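Local coordinates for protein acyl-CoA dehydrogenase (Slackia heliotrinireducens, PDB 4RM7) that belongs to the acyl-CoA dehydrogenase family, whose fold sets a beta domain between two helical domains, and is found in an assembly of four chains, at residues A[151-156]-A[171-176]; A[300-305]-A[324-329]; A[318-323]-A[374-379]. All blocks are in the same frame, centred on the assembly; numbering follows the deposited sequence.

Interaction 1 of 3, residues A[151-156]-A[171-176]; sequences LVMNGT and VSAYDK
M153, a selenomethionine, reaches across to V171 and A173 in the mixed beta sheet of the middle domain of the acyl-CoA dehydrogenase fold. The two segments are not paired by backbone bonds with each other. Strand 143-146 lies between them in the sheet, antiparallel to 151-161 and parallel to 168-175. The contact is therefore made by side chains alone, and it is buried and apolar.

M153 and V171 meet tip to tip. M153 SE is 4.0 Å from V171 CG1. The methyl end then turns along the second strand: M153 CE lies 4.2 Å from V171 CB and 4.3 Å from A173 CB. The torsions explain this reach. M153 runs extended through its first two torsions, with CG anti to the backbone N (chi1 178°), which carries the selenium well off its own strand. A bend at chi3, -78°, then brings CE round to A173. V171 and A173 are two residues apart, so both present their side chains to the same face of strand 168-175. S172 between them points the other way.

Further out, M153 also packs on V144 of the intervening strand and on W188 of strand 184-191, while V171 touches F217 of strand 212-221. The backbone of M153 is bonded to V220, which ties its strand to 212-221 on the side away from 143-146.

Polar side chains of the second strand have partners of their own. D175 OD2 forms a salt bridge with R227 NH2 and OD1 is bonded to T177 OG1. On the face turned from M153, S172 OG is hydrogen-bonded to K157 NZ.

Interaction 2 of 3, residues A[300-305]-A[324-329]; sequences NLVYGA and YYVPKA
L301 packs its CD1 methyl on Y325, where the ring joins CB. L301 CD1 is 3.6 Å from Y325 CD2 and 3.8 Å from Y325 CB. The approach to the ring is oblique, and the two side chains cross at about a right angle. L301 is stretched toward the partner helix. Its CD1 lies anti to CA (chi2 174°), which puts this methyl at the front of the side chain.

A second pair lies beside the first. V302 CG2 and V326 CG2 are 4.2 Å apart, again with the side chains crossing. L301 CD1 also comes within 4.5 Å of V326 CG2, which joins the two pairs into one apolar patch. No hydrogen bond spans the segments.

The Y325 ring is backed by its own helix. A329 CB, one turn on, sits 3.7 Å above one face, toward the rim. P327 has no N-H to give to the turn before, and the helix is kinked there. The axes of the two segments come within 10.4 Å and run at 141° to each other, a splayed antiparallel pair.

These two helices, 282-311 and 316-341, follow one another in the chain as a helical hairpin of the C-terminal domain. Beyond the Y325 side, the second subunit of the assembly packs in, with its T296 on L301 and its N297 on Y325. Helix 234-270 covers the valines, its C250 touching both V302 and V326, and helix 70-84 adds V74 against V302.

Interaction 3 of 3, residues A[318-323]-A[374-379]; sequences SVALMK and VIAAPL
I375 meets A320 first along segment 374-379. Its CG2 branch does the touching: I375 CG2 is 4.0 Å from A320 CB. With CG1 anti to the carbonyl carbon (chi1 -69°), CG2 is left beside the carbonyl carbon and faces A320. I375 CD1, at the end of the longer branch, stays farther from A320 than CG2 does.

A376 follows and faces the same methyl. A376 CB and A320 CB are 4.1 Å apart, so A320 is held against two neighbours in sequence. Both alanines are small, and the helices come close here, with A320 CA and A376 CA only 5.9 Å apart. L321 flanks this point more loosely, its CD2 lying 4.5 Å from A376 CB.

A377 and P378 take no part in the contact with A320; both pack on Q285 of the second subunit. The helix bends at P378, whose ring nitrogen cannot bond back to the turn before. L379, one turn beyond I375, points back toward the first segment but stops short of it. It rests on R316 and L317, earlier on the same helix as A320.

The contact is wholly apolar and joins the last helix of the model, 369-386, to the start of helix 316-341 in the C-terminal domain. Nearby, K323 NZ is bonded to the carbonyl oxygens of Y362, A365 and G367, tying helix 316-341 to the end of helix 351-362 and to the link that follows it. Helix 234-270 lies alongside, with Y239 against I375, and T289 of the second subunit packs on A376.

Overall arrangement
From the N terminus, interaction 1 comes first. It closes a short excursion of 14 residues within the middle beta domain, and is complete before the other two begin. Interaction 2 closes the hairpin of helices 282-311 and 316-341. Interaction 3 opens inside that loop, at 318-323, and closes far later at 374-379, so the two cross. It brings the last helix, 369-386, back onto helix 316-341. Interactions 2 and 3 share helix 316-341 and touch directly through M322, whose SE lies 4.0 Å from A305 CB. Both face the second subunit. Interaction 1 lies apart, its nearest atoms about 23 Å from those of interaction 2 and about 17 Å from those of interaction 3.

Interaction 1 of 3, residues A[151-156]-A[171-176]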
ATOM      1  N   LEU A 151       5.818 -50.180 -21.260  1.00 83.35           N
ATOM      2  CA  LEU A 151       5.757 -49.119 -20.274  1.00 77.17           C
ATOM      3  C   LEU A 151       4.971 -47.969 -20.874  1.00 75.62           C
ATOM      4  O   LEU A 151       5.273 -47.504 -21.961  1.00 72.05           O
ATOM      5  CB  LEU A 151       7.162 -48.649 -19.932  1.00 76.11           C
ATOM      6  CG  LEU A 151       8.076 -49.680 -19.285  1.00 83.90           C
ATOM      7  CD1 LEU A 151       9.407 -49.066 -18.901  1.00 78.54           C
ATOM      8  CD2 LEU A 151       7.392 -50.277 -18.072  1.00 87.03           C
ATOM      9  N   VAL A 152       3.949 -47.522 -20.166  1.00 76.76           N
ATOM     10  CA  VAL A 152       3.058 -46.510 -20.696  1.00 75.32           C
ATOM     11  C   VAL A 152       2.909 -45.283 -19.797  1.00 71.24           C
ATOM     12  O   VAL A 152       2.664 -45.403 -18.610  1.00 69.10           O
ATOM     13  CB  VAL A 152       1.685 -47.125 -20.969  1.00 75.69           C
ATOM     14  CG1 VAL A 152       0.976 -47.421 -19.663  1.00 77.85           C
ATOM     15  CG2 VAL A 152       0.859 -46.216 -21.850  1.00 77.02           C
HETATM   16  N   MSE A 153       3.032 -44.101 -20.387  1.00 71.03           N
HETATM   17  CA  MSE A 153       3.007 -42.861 -19.627  1.00 68.33           C
HETATM   18  C   MSE A 153       1.708 -42.076 -19.835  1.00 66.02           C
HETATM   19  O   MSE A 153       1.241 -41.916 -20.965  1.00 63.29           O
HETATM   20  CB  MSE A 153       4.208 -41.994 -19.997  1.00 67.49           C
HETATM   21  CG  MSE A 153       4.227 -40.641 -19.283  1.00 69.95           C
HETATM   22 SE   MSE A 153       5.690 -39.447 -19.838  1.00 85.24          SE
HETATM   23  CE  MSE A 153       7.172 -40.255 -18.858  1.00 66.24           C
ATOM     24  N   ASN A 154       1.137 -41.596 -18.729  1.00 65.86           N
ATOM     25  CA  ASN A 154      -0.095 -40.817 -18.750  1.00 64.44           C
ATOM     26  C   ASN A 154      -0.018 -39.664 -17.771  1.00 65.18           C
ATOM     27  O   ASN A 154       0.335 -39.847 -16.606  1.00 66.38           O
ATOM     28  CB  ASN A 154      -1.307 -41.683 -18.420  1.00 64.44           C
ATOM     29  CG  ASN A 154      -1.708 -42.582 -19.565  1.00 69.20           C
ATOM     30  OD1 ASN A 154      -2.266 -42.121 -20.573  1.00 71.72           O
ATOM     31  ND2 ASN A 154      -1.437 -43.882 -19.420  1.00 66.65           N
ATOM     32  N   GLY A 155      -0.351 -38.475 -18.256  1.00 63.26           N
ATOM     33  CA  GLY A 155      -0.265 -37.269 -17.462  1.00 61.97           C
ATOM     34  C   GLY A 155      -0.362 -36.039 -18.339  1.00 62.26           C
ATOM     35  O   GLY A 155      -0.424 -36.141 -19.563  1.00 66.50           O
ATOM     36  N   THR A 156      -0.378 -34.875 -17.701  1.00 61.48           N
ATOM     37  CA  THR A 156      -0.492 -33.597 -18.382  1.00 56.69           C
ATOM     38  C   THR A 156       0.457 -32.604 -17.738  1.00 65.76           C
ATOM     39  O   THR A 156       0.400 -32.365 -16.531  1.00 68.90           O
ATOM     40  CB  THR A 156      -1.917 -33.031 -18.328  1.00 56.95           C
ATOM     41  OG1 THR A 156      -2.759 -33.775 -19.204  1.00 66.40           O
ATOM     42  CG2 THR A 156      -1.935 -31.580 -18.779  1.00 54.92           C
ATOM     43  N   VAL A 171      10.569 -35.283 -18.747  1.00 57.05           N
ATOM     44  CA  VAL A 171       9.316 -35.386 -18.012  1.00 61.41           C
ATOM     45  C   VAL A 171       9.474 -36.020 -16.647  1.00 68.61           C
ATOM     46  O   VAL A 171      10.079 -37.080 -16.509  1.00 68.11           O
ATOM     47  CB  VAL A 171       8.276 -36.206 -18.795  1.00 57.01           C
ATOM     48  CG1 VAL A 171       6.922 -36.078 -18.154  1.00 53.66           C
ATOM     49  CG2 VAL A 171       8.210 -35.719 -20.222  1.00 58.00           C
ATOM     50  N   SER A 172       8.913 -35.349 -15.646  1.00 68.37           N
ATOM     51  CA  SER A 172       8.876 -35.848 -14.290  1.00 71.86           C
ATOM     52  C   SER A 172       7.630 -36.707 -14.114  1.00 76.39           C
ATOM     53  O   SER A 172       6.543 -36.302 -14.524  1.00 77.11           O
ATOM     54  CB  SER A 172       8.874 -34.693 -13.304  1.00 69.63           C
ATOM     55  OG  SER A 172       7.629 -34.030 -13.356  1.00 72.77           O
ATOM     56  N   ALA A 173       7.788 -37.884 -13.506  1.00 71.51           N
ATOM     57  CA  ALA A 173       6.690 -38.848 -13.394  1.00 73.24           C
ATOM     58  C   ALA A 173       6.853 -39.801 -12.212  1.00 79.05           C
ATOM     59  O   ALA A 173       7.969 -40.116 -11.806  1.00 81.57           O
ATOM     60  CB  ALA A 173       6.562 -39.661 -14.691  1.00 66.52           C
ATOM     61  N   TYR A 174       5.730 -40.249 -11.658  1.00 80.52           N
ATOM     62  CA  TYR A 174       5.730 -41.390 -10.744  1.00 76.72           C
ATOM     63  C   TYR A 174       5.905 -42.661 -11.553  1.00 77.40           C
ATOM     64  O   TYR A 174       5.080 -42.974 -12.414  1.00 80.63           O
ATOM     65  CB  TYR A 174       4.436 -41.475  -9.938  1.00 77.53           C
ATOM     66  CG  TYR A 174       4.374 -40.542  -8.760  1.00 90.24           C
ATOM     67  CD1 TYR A 174       5.445 -40.421  -7.886  1.00 98.10           C
ATOM     68  CD2 TYR A 174       3.241 -39.773  -8.520  1.00 98.17           C
ATOM     69  CE1 TYR A 174       5.383 -39.563  -6.802  1.00101.05           C
ATOM     70  CE2 TYR A 174       3.174 -38.909  -7.441  1.00100.50           C
ATOM     71  CZ  TYR A 174       4.245 -38.805  -6.583  1.00100.51           C
ATOM     72  OH  TYR A 174       4.169 -37.944  -5.510  1.00 97.79           O
ATOM     73  N   ASP A 175       6.986 -43.385 -11.291  1.00 81.07           N
ATOM     74  CA  ASP A 175       7.180 -44.690 -11.902  1.00 83.53           C
ATOM     75  C   ASP A 175       6.524 -45.749 -11.024  1.00 83.60           C
ATOM     76  O   ASP A 175       6.810 -45.841  -9.833  1.00 86.21           O
ATOM     77  CB  ASP A 175       8.662 -44.981 -12.094  1.00 87.42           C
ATOM     78  CG  ASP A 175       8.913 -46.340 -12.695  1.00 93.68           C
ATOM     79  OD1 ASP A 175       7.946 -47.020 -13.089  1.00 97.69           O
ATOM     80  OD2 ASP A 175      10.089 -46.730 -12.788  1.00 98.59           O
ATOM     81  N   LYS A 176       5.633 -46.535 -11.623  1.00 78.83           N
ATOM     82  CA  LYS A 176       4.907 -47.576 -10.905  1.00 83.77           C
ATOM     83  C   LYS A 176       5.252 -48.974 -11.414  1.00 88.94           C
ATOM     84  O   LYS A 176       4.629 -49.954 -11.008  1.00 94.98           O
ATOM     85  CB  LYS A 176       3.400 -47.361 -11.031  1.00 82.35           C
ATOM     86  CG  LYS A 176       2.853 -46.187 -10.271  1.00 86.59           C
ATOM     87  CD  LYS A 176       1.580 -46.597  -9.553  1.00 93.26           C
ATOM     88  CE  LYS A 176       0.747 -45.394  -9.171  1.00 93.94           C
ATOM     89  NZ  LYS A 176       0.289 -44.687 -10.394  1.00 87.71           N
TER

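Interaction 2 of 3, residues A[300-305]-A[324-329]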
ATOM      1  N   ASN A 300      19.658  -6.048  -3.404  1.00 37.45           N
ATOM      2  CA  ASN A 300      20.144  -6.576  -2.157  1.00 37.16           C
ATOM      3  C   ASN A 300      19.630  -8.003  -1.863  1.00 42.49           C
ATOM      4  O   ASN A 300      20.377  -8.835  -1.374  1.00 43.51           O
ATOM      5  CB  ASN A 300      19.749  -5.640  -1.025  1.00 39.37           C
ATOM      6  CG  ASN A 300      20.677  -4.447  -0.905  1.00 43.99           C
ATOM      7  OD1 ASN A 300      21.831  -4.498  -1.347  1.00 38.29           O
ATOM      8  ND2 ASN A 300      20.189  -3.376  -0.275  1.00 36.05           N
ATOM      9  N   LEU A 301      18.366  -8.284  -2.168  1.00 39.06           N
ATOM     10  CA  LEU A 301      17.816  -9.596  -1.871  1.00 35.79           C
ATOM     11  C   LEU A 301      18.345 -10.612  -2.867  1.00 35.66           C
ATOM     12  O   LEU A 301      18.755 -11.705  -2.482  1.00 39.97           O
ATOM     13  CB  LEU A 301      16.293  -9.586  -1.894  1.00 32.55           C
ATOM     14  CG  LEU A 301      15.611  -8.821  -0.758  1.00 34.80           C
ATOM     15  CD1 LEU A 301      14.099  -8.761  -0.991  1.00 39.90           C
ATOM     16  CD2 LEU A 301      15.894  -9.450   0.593  1.00 32.35           C
ATOM     17  N   VAL A 302      18.380 -10.240  -4.141  1.00 27.87           N
ATOM     18  CA  VAL A 302      18.844 -11.160  -5.173  1.00 34.01           C
ATOM     19  C   VAL A 302      20.342 -11.460  -4.999  1.00 48.31           C
ATOM     20  O   VAL A 302      20.739 -12.624  -4.874  1.00 47.92           O
ATOM     21  CB  VAL A 302      18.550 -10.605  -6.562  1.00 31.94           C
ATOM     22  CG1 VAL A 302      19.113 -11.519  -7.633  1.00 34.10           C
ATOM     23  CG2 VAL A 302      17.053 -10.481  -6.739  1.00 31.42           C
ATOM     24  N   TYR A 303      21.158 -10.414  -4.917  1.00 51.60           N
ATOM     25  CA  TYR A 303      22.595 -10.593  -4.708  1.00 44.98           C
ATOM     26  C   TYR A 303      22.919 -11.332  -3.423  1.00 44.39           C
ATOM     27  O   TYR A 303      23.887 -12.106  -3.366  1.00 42.57           O
ATOM     28  CB  TYR A 303      23.328  -9.254  -4.677  1.00 42.59           C
ATOM     29  CG  TYR A 303      23.426  -8.553  -6.013  1.00 42.28           C
ATOM     30  CD1 TYR A 303      24.228  -7.414  -6.157  1.00 36.95           C
ATOM     31  CD2 TYR A 303      22.729  -9.012  -7.132  1.00 33.51           C
ATOM     32  CE1 TYR A 303      24.334  -6.753  -7.374  1.00 36.28           C
ATOM     33  CE2 TYR A 303      22.819  -8.333  -8.361  1.00 37.89           C
ATOM     34  CZ  TYR A 303      23.621  -7.201  -8.458  1.00 35.21           C
ATOM     35  OH  TYR A 303      23.752  -6.541  -9.641  1.00 41.50           O
ATOM     36  N   GLY A 304      22.140 -11.081  -2.377  1.00 43.19           N
ATOM     37  CA  GLY A 304      22.415 -11.718  -1.090  1.00 39.61           C
ATOM     38  C   GLY A 304      22.150 -13.219  -1.186  1.00 47.25           C
ATOM     39  O   GLY A 304      22.982 -14.033  -0.786  1.00 44.90           O
ATOM     40  N   ALA A 305      20.996 -13.591  -1.745  1.00 43.24           N
ATOM     41  CA  ALA A 305      20.649 -15.004  -1.877  1.00 42.41           C
ATOM     42  C   ALA A 305      21.690 -15.700  -2.738  1.00 46.66           C
ATOM     43  O   ALA A 305      22.111 -16.810  -2.430  1.00 54.21           O
ATOM     44  CB  ALA A 305      19.241 -15.185  -2.475  1.00 32.40           C
ATOM     45  N   TYR A 324       9.279 -13.530  -2.715  1.00 39.70           N
ATOM     46  CA  TYR A 324       8.040 -12.906  -2.261  1.00 40.03           C
ATOM     47  C   TYR A 324       8.029 -11.434  -2.637  1.00 45.08           C
ATOM     48  O   TYR A 324       7.001 -10.875  -3.005  1.00 49.88           O
ATOM     49  CB  TYR A 324       7.876 -13.064  -0.736  1.00 39.43           C
ATOM     50  CG  TYR A 324       6.597 -12.474  -0.170  1.00 33.91           C
ATOM     51  CD1 TYR A 324       5.400 -13.163  -0.245  1.00 41.87           C
ATOM     52  CD2 TYR A 324       6.594 -11.233   0.455  1.00 37.02           C
ATOM     53  CE1 TYR A 324       4.226 -12.634   0.278  1.00 50.94           C
ATOM     54  CE2 TYR A 324       5.416 -10.684   0.993  1.00 32.69           C
ATOM     55  CZ  TYR A 324       4.242 -11.391   0.897  1.00 43.59           C
ATOM     56  OH  TYR A 324       3.074 -10.853   1.406  1.00 47.85           O
ATOM     57  N   TYR A 325       9.192 -10.808  -2.557  1.00 38.08           N
ATOM     58  CA  TYR A 325       9.245  -9.377  -2.649  1.00 41.58           C
ATOM     59  C   TYR A 325       9.449  -8.868  -4.079  1.00 38.21           C
ATOM     60  O   TYR A 325       8.810  -7.909  -4.495  1.00 44.89           O
ATOM     61  CB  TYR A 325      10.367  -8.839  -1.740  1.00 35.28           C
ATOM     62  CG  TYR A 325      10.552  -7.337  -1.866  1.00 32.49           C
ATOM     63  CD1 TYR A 325       9.724  -6.444  -1.170  1.00 34.29           C
ATOM     64  CD2 TYR A 325      11.530  -6.812  -2.691  1.00 26.01           C
ATOM     65  CE1 TYR A 325       9.884  -5.058  -1.292  1.00 34.41           C
ATOM     66  CE2 TYR A 325      11.711  -5.420  -2.810  1.00 33.71           C
ATOM     67  CZ  TYR A 325      10.881  -4.553  -2.113  1.00 39.17           C
ATOM     68  OH  TYR A 325      11.070  -3.191  -2.231  1.00 43.41           O
ATOM     69  N   VAL A 326      10.332  -9.515  -4.823  1.00 35.74           N
ATOM     70  CA  VAL A 326      10.920  -8.881  -5.996  1.00 42.38           C
ATOM     71  C   VAL A 326      10.001  -8.759  -7.215  1.00 40.69           C
ATOM     72  O   VAL A 326       9.923  -7.679  -7.782  1.00 43.68           O
ATOM     73  CB  VAL A 326      12.240  -9.598  -6.416  1.00 40.58           C
ATOM     74  CG1 VAL A 326      12.767  -9.050  -7.765  1.00 28.99           C
ATOM     75  CG2 VAL A 326      13.287  -9.376  -5.327  1.00 38.18           C
ATOM     76  N   PRO A 327       9.313  -9.843  -7.624  1.00 43.45           N
ATOM     77  CA  PRO A 327       8.475  -9.661  -8.816  1.00 36.77           C
ATOM     78  C   PRO A 327       7.382  -8.616  -8.607  1.00 40.69           C
ATOM     79  O   PRO A 327       7.128  -7.812  -9.508  1.00 39.08           O
ATOM     80  CB  PRO A 327       7.870 -11.053  -9.038  1.00 36.53           C
ATOM     81  CG  PRO A 327       8.859 -11.994  -8.421  1.00 36.16           C
ATOM     82  CD  PRO A 327       9.344 -11.259  -7.194  1.00 38.95           C
ATOM     83  N   LYS A 328       6.765  -8.585  -7.432  1.00 38.84           N
ATOM     84  CA  LYS A 328       5.726  -7.587  -7.210  1.00 35.76           C
ATOM     85  C   LYS A 328       6.357  -6.189  -7.202  1.00 37.96           C
ATOM     86  O   LYS A 328       5.824  -5.251  -7.807  1.00 44.81           O
ATOM     87  CB  LYS A 328       4.983  -7.855  -5.914  1.00 35.85           C
ATOM     88  CG  LYS A 328       3.797  -6.953  -5.700  1.00 43.51           C
ATOM     89  CD  LYS A 328       3.334  -7.058  -4.288  1.00 49.36           C
ATOM     90  CE  LYS A 328       1.896  -6.612  -4.152  1.00 64.67           C
ATOM     91  NZ  LYS A 328       1.455  -6.661  -2.722  1.00 70.19           N
ATOM     92  N   ALA A 329       7.506  -6.054  -6.539  1.00 34.98           N
ATOM     93  CA  ALA A 329       8.219  -4.780  -6.534  1.00 33.60           C
ATOM     94  C   ALA A 329       8.594  -4.380  -7.950  1.00 34.47           C
ATOM     95  O   ALA A 329       8.459  -3.214  -8.328  1.00 35.17           O
ATOM     96  CB  ALA A 329       9.442  -4.855  -5.677  1.00 25.27           C
TER

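Interaction 3 of 3, residues A[318-323]-A[374-379]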
ATOM      1  N   SER A 318      16.009 -17.221   2.666  1.00 33.42           N
ATOM      2  CA  SER A 318      16.507 -16.116   1.846  1.00 36.45           C
ATOM      3  C   SER A 318      15.830 -16.117   0.480  1.00 42.06           C
ATOM      4  O   SER A 318      15.370 -15.084   0.008  1.00 48.92           O
ATOM      5  CB  SER A 318      18.019 -16.202   1.647  1.00 38.23           C
ATOM      6  OG  SER A 318      18.726 -16.060   2.857  1.00 41.02           O
ATOM      7  N   VAL A 319      15.781 -17.289  -0.146  1.00 39.54           N
ATOM      8  CA  VAL A 319      15.205 -17.437  -1.477  1.00 38.06           C
ATOM      9  C   VAL A 319      13.693 -17.203  -1.446  1.00 39.15           C
ATOM     10  O   VAL A 319      13.124 -16.605  -2.352  1.00 42.60           O
ATOM     11  CB  VAL A 319      15.530 -18.826  -2.047  1.00 34.64           C
ATOM     12  CG1 VAL A 319      14.658 -19.150  -3.266  1.00 33.85           C
ATOM     13  CG2 VAL A 319      17.026 -18.909  -2.390  1.00 30.93           C
ATOM     14  N   ALA A 320      13.049 -17.641  -0.378  1.00 40.54           N
ATOM     15  CA  ALA A 320      11.618 -17.419  -0.239  1.00 34.66           C
ATOM     16  C   ALA A 320      11.287 -15.926  -0.055  1.00 37.05           C
ATOM     17  O   ALA A 320      10.314 -15.428  -0.622  1.00 40.49           O
ATOM     18  CB  ALA A 320      11.075 -18.247   0.931  1.00 30.09           C
ATOM     19  N   LEU A 321      12.084 -15.213   0.733  1.00 37.49           N
ATOM     20  CA  LEU A 321      11.800 -13.800   1.000  1.00 36.28           C
ATOM     21  C   LEU A 321      12.051 -12.972  -0.260  1.00 35.62           C
ATOM     22  O   LEU A 321      11.252 -12.131  -0.623  1.00 38.43           O
ATOM     23  CB  LEU A 321      12.642 -13.274   2.172  1.00 28.68           C
ATOM     24  CG  LEU A 321      12.334 -13.876   3.549  1.00 32.51           C
ATOM     25  CD1 LEU A 321      13.233 -13.264   4.612  1.00 28.61           C
ATOM     26  CD2 LEU A 321      10.861 -13.696   3.916  1.00 30.42           C
HETATM   27  N   MSE A 322      13.169 -13.241  -0.920  1.00 35.64           N
HETATM   28  CA  MSE A 322      13.480 -12.697  -2.229  1.00 39.27           C
HETATM   29  C   MSE A 322      12.336 -12.902  -3.233  1.00 40.19           C
HETATM   30  O   MSE A 322      11.877 -11.959  -3.848  1.00 38.49           O
HETATM   31  CB  MSE A 322      14.767 -13.348  -2.757  1.00 35.20           C
HETATM   32  CG  MSE A 322      15.146 -12.932  -4.150  1.00 35.45           C
HETATM   33 SE   MSE A 322      16.260 -14.276  -4.984  0.66 38.49          SE
HETATM   34  CE  MSE A 322      14.840 -15.589  -5.318  1.00 33.73           C
ATOM     35  N   LYS A 323      11.865 -14.130  -3.392  1.00 45.39           N
ATOM     36  CA  LYS A 323      10.823 -14.389  -4.384  1.00 43.06           C
ATOM     37  C   LYS A 323       9.508 -13.718  -4.007  1.00 41.48           C
ATOM     38  O   LYS A 323       8.707 -13.385  -4.869  1.00 45.56           O
ATOM     39  CB  LYS A 323      10.610 -15.899  -4.567  1.00 38.03           C
ATOM     40  CG  LYS A 323       9.683 -16.258  -5.720  1.00 40.14           C
ATOM     41  CD  LYS A 323      10.128 -15.550  -6.998  1.00 42.63           C
ATOM     42  CE  LYS A 323       9.425 -16.095  -8.238  1.00 41.29           C
ATOM     43  NZ  LYS A 323       7.948 -15.987  -8.156  1.00 39.23           N
ATOM     44  N   VAL A 374       3.763 -19.797   2.486  1.00 50.63           N
ATOM     45  CA  VAL A 374       3.621 -21.125   3.071  1.00 51.88           C
ATOM     46  C   VAL A 374       4.998 -21.755   3.357  1.00 53.29           C
ATOM     47  O   VAL A 374       5.187 -22.433   4.350  1.00 68.74           O
ATOM     48  CB  VAL A 374       2.759 -22.036   2.131  1.00 46.17           C
ATOM     49  CG1 VAL A 374       2.844 -23.472   2.527  1.00 37.78           C
ATOM     50  CG2 VAL A 374       1.313 -21.589   2.163  1.00 41.92           C
ATOM     51  N   ILE A 375       5.959 -21.504   2.484  1.00 53.77           N
ATOM     52  CA  ILE A 375       7.329 -21.968   2.652  1.00 52.02           C
ATOM     53  C   ILE A 375       8.079 -21.204   3.755  1.00 53.75           C
ATOM     54  O   ILE A 375       8.854 -21.780   4.513  1.00 64.95           O
ATOM     55  CB  ILE A 375       8.102 -21.808   1.319  1.00 50.56           C
ATOM     56  CG1 ILE A 375       7.575 -22.787   0.272  1.00 50.84           C
ATOM     57  CG2 ILE A 375       9.627 -21.938   1.509  1.00 38.71           C
ATOM     58  CD1 ILE A 375       8.102 -22.460  -1.119  1.00 49.33           C
ATOM     59  N   ALA A 376       7.843 -19.899   3.833  1.00 48.04           N
ATOM     60  CA  ALA A 376       8.659 -19.024   4.665  1.00 48.26           C
ATOM     61  C   ALA A 376       8.264 -18.993   6.146  1.00 53.86           C
ATOM     62  O   ALA A 376       9.133 -18.877   7.018  1.00 48.29           O
ATOM     63  CB  ALA A 376       8.629 -17.609   4.105  1.00 33.18           C
ATOM     64  N   ALA A 377       6.969 -19.076   6.439  1.00 57.46           N
ATOM     65  CA  ALA A 377       6.519 -18.870   7.815  1.00 54.07           C
ATOM     66  C   ALA A 377       7.111 -19.900   8.795  1.00 52.08           C
ATOM     67  O   ALA A 377       7.560 -19.509   9.876  1.00 50.91           O
ATOM     68  CB  ALA A 377       5.005 -18.872   7.884  1.00 56.37           C
ATOM     69  N   PRO A 378       7.131 -21.206   8.434  1.00 42.50           N
ATOM     70  CA  PRO A 378       7.769 -22.130   9.389  1.00 40.73           C
ATOM     71  C   PRO A 378       9.275 -21.897   9.542  1.00 45.50           C
ATOM     72  O   PRO A 378       9.805 -22.057  10.647  1.00 57.04           O
ATOM     73  CB  PRO A 378       7.481 -23.529   8.800  1.00 37.42           C
ATOM     74  CG  PRO A 378       7.015 -23.293   7.419  1.00 50.71           C
ATOM     75  CD  PRO A 378       6.394 -21.936   7.391  1.00 48.80           C
ATOM     76  N   LEU A 379       9.951 -21.512   8.467  1.00 45.69           N
ATOM     77  CA  LEU A 379      11.376 -21.192   8.541  1.00 43.07           C
ATOM     78  C   LEU A 379      11.644 -19.975   9.426  1.00 48.15           C
ATOM     79  O   LEU A 379      12.681 -19.893  10.095  1.00 47.38           O
ATOM     80  CB  LEU A 379      11.926 -20.956   7.137  1.00 38.36           C
ATOM     81  CG  LEU A 379      11.727 -22.175   6.222  1.00 40.18           C
ATOM     82  CD1 LEU A 379      12.136 -21.852   4.823  1.00 38.87           C
ATOM     83  CD2 LEU A 379      12.533 -23.356   6.753  1.00 38.09           C
TER